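Local coordinates for protein ectoine dioxygenase (Sphingopyxis alaskensis, PDB 4MHR) that hydroxylates L-ectoine to 5-hydroxyectoine, using iron(II), 2-oxoglutarate and molecular oxygen, and so supplies a compatible solute against osmotic stress, at residues N139-F144 and F262-A267. Residues are numbered along the deposited sequence; the frame is centred on the assembly and turned at random.
Sequences NYKPGF and FPRANA
N139 exchanges a pair of backbone hydrogen bonds with N266, and K141 another with R264, joining the ends of two antiparallel neighbours, strands 131-141 and 264-273, in the major sheet of this cupin fold. The bond from N139 N to N266 O (2.8 Å) is nearly straight; its return, N266 N to N139 O, is longer at 3.1 Å and more bent. Between the N139-N266 and K141-R264 pairs, Y140 faces A265 as a non-hydrogen-bonded pair, with A265 CA 3.2 Å from N139 O in a CA-H...O contact.

Side chains then alternate across the sheet, a worked example of how a beta ladder sorts them onto two faces. On one face the Y140 ring, its CG anti to the backbone N (chi1 178°), crosses P263 obliquely, CE2 lying 3.9 Å from P263 CB. An alanine in place of Y140 would take the ring away and is likely to lose its apolar contacts with P263 CB and A265 CB. The other face carries N139, N266, K141 and R264. Here the two long chains touch through their methylenes, K141 CD to R264 CD at 3.7 Å, while their cationic ends have separate partners: K141 NZ bonds to the carbonyls of N256 and G184, R264 NE to N179. K141 binds 2-oxoglutarate, and with R264 NH1 only 4.3 Å from its NZ, the paired positive charge probably favours an anionic cosubstrate.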
# COMPACT_ATOMS: atom_id res chain seq x y z
N ASN A 139 9.13 -5.17 3.18
CA ASN A 139 10.15 -4.15 2.92
C ASN A 139 11.08 -3.92 4.09
O ASN A 139 10.63 -3.88 5.24
CB ASN A 139 9.49 -2.83 2.62
CG ASN A 139 8.58 -2.90 1.44
OD1 ASN A 139 7.38 -2.54 1.49
ND2 ASN A 139 9.14 -3.36 0.34
N TYR A 140 12.36 -3.71 3.77
CA TYR A 140 13.41 -3.37 4.74
C TYR A 140 14.28 -2.29 4.17
O TYR A 140 14.83 -2.41 3.06
CB TYR A 140 14.27 -4.54 4.99
CG TYR A 140 15.40 -4.24 5.93
CD1 TYR A 140 16.70 -3.93 5.44
CD2 TYR A 140 15.19 -4.25 7.28
CE1 TYR A 140 17.72 -3.66 6.32
CE2 TYR A 140 16.20 -3.96 8.16
CZ TYR A 140 17.44 -3.70 7.69
OH TYR A 140 18.39 -3.46 8.61
N LYS A 141 14.37 -1.19 4.89
CA LYS A 141 15.12 0.00 4.42
C LYS A 141 16.15 0.20 5.54
O LYS A 141 15.77 0.56 6.68
CB LYS A 141 14.19 1.21 4.31
CG LYS A 141 14.85 2.59 4.30
CD LYS A 141 13.88 3.71 4.70
CE LYS A 141 14.10 4.97 3.89
NZ LYS A 141 12.82 5.72 3.72
N PRO A 142 17.42 -0.10 5.25
CA PRO A 142 18.41 -0.01 6.33
C PRO A 142 18.65 1.41 6.82
O PRO A 142 18.39 2.38 6.13
CB PRO A 142 19.69 -0.48 5.65
CG PRO A 142 19.51 -0.04 4.22
CD PRO A 142 18.07 -0.37 3.95
N GLY A 143 19.21 1.48 8.00
CA GLY A 143 19.78 2.71 8.51
C GLY A 143 20.96 3.14 7.67
O GLY A 143 21.48 2.34 6.88
N PHE A 144 21.33 4.41 7.83
CA PHE A 144 22.57 5.04 7.29
C PHE A 144 22.58 5.27 5.81
O PHE A 144 22.95 6.38 5.34
CB PHE A 144 23.80 4.25 7.65
CG PHE A 144 23.97 4.04 9.09
CD1 PHE A 144 24.40 5.11 9.90
CD2 PHE A 144 23.82 2.79 9.63
CE1 PHE A 144 24.60 4.90 11.25
CE2 PHE A 144 24.00 2.59 10.99
CZ PHE A 144 24.42 3.63 11.79
N PHE A 262 18.47 4.06 12.38
CA PHE A 262 17.28 3.28 12.75
C PHE A 262 16.57 2.79 11.47
O PHE A 262 16.10 3.63 10.70
CB PHE A 262 16.31 4.16 13.53
CG PHE A 262 16.90 4.77 14.78
CD1 PHE A 262 17.56 3.97 15.73
CD2 PHE A 262 16.84 6.13 14.99
CE1 PHE A 262 18.12 4.54 16.87
CE2 PHE A 262 17.40 6.70 16.13
CZ PHE A 262 18.03 5.92 17.06
N PRO A 263 16.48 1.45 11.26
CA PRO A 263 15.90 0.85 10.05
C PRO A 263 14.39 1.07 9.98
O PRO A 263 13.76 1.38 10.97
CB PRO A 263 16.17 -0.63 10.24
CG PRO A 263 16.01 -0.80 11.72
CD PRO A 263 16.73 0.42 12.27
N ARG A 264 13.84 0.96 8.80
CA ARG A 264 12.38 0.91 8.60
C ARG A 264 12.04 -0.42 8.03
O ARG A 264 12.77 -0.92 7.15
CB ARG A 264 11.94 1.94 7.57
CG ARG A 264 11.69 3.30 8.14
CD ARG A 264 11.03 4.17 7.08
NE ARG A 264 9.58 3.90 6.92
CZ ARG A 264 8.98 3.38 5.84
NH1 ARG A 264 9.66 3.01 4.75
NH2 ARG A 264 7.65 3.21 5.86
N ALA A 265 10.95 -1.00 8.51
CA ALA A 265 10.53 -2.29 8.01
C ALA A 265 8.98 -2.35 8.13
O ALA A 265 8.41 -1.98 9.15
CB ALA A 265 11.18 -3.41 8.83
N ASN A 266 8.33 -2.83 7.08
CA ASN A 266 6.91 -2.97 7.07
C ASN A 266 6.52 -4.10 6.19
O ASN A 266 7.32 -4.51 5.28
CB ASN A 266 6.25 -1.69 6.60
CG ASN A 266 6.37 -1.49 5.12
OD1 ASN A 266 7.43 -1.62 4.56
ND2 ASN A 266 5.25 -1.26 4.47
N ALA A 267 5.33 -4.62 6.48
CA ALA A 267 4.61 -5.51 5.59
C ALA A 267 3.53 -4.68 4.88
O ALA A 267 2.69 -4.05 5.53
CB ALA A 267 4.01 -6.63 6.42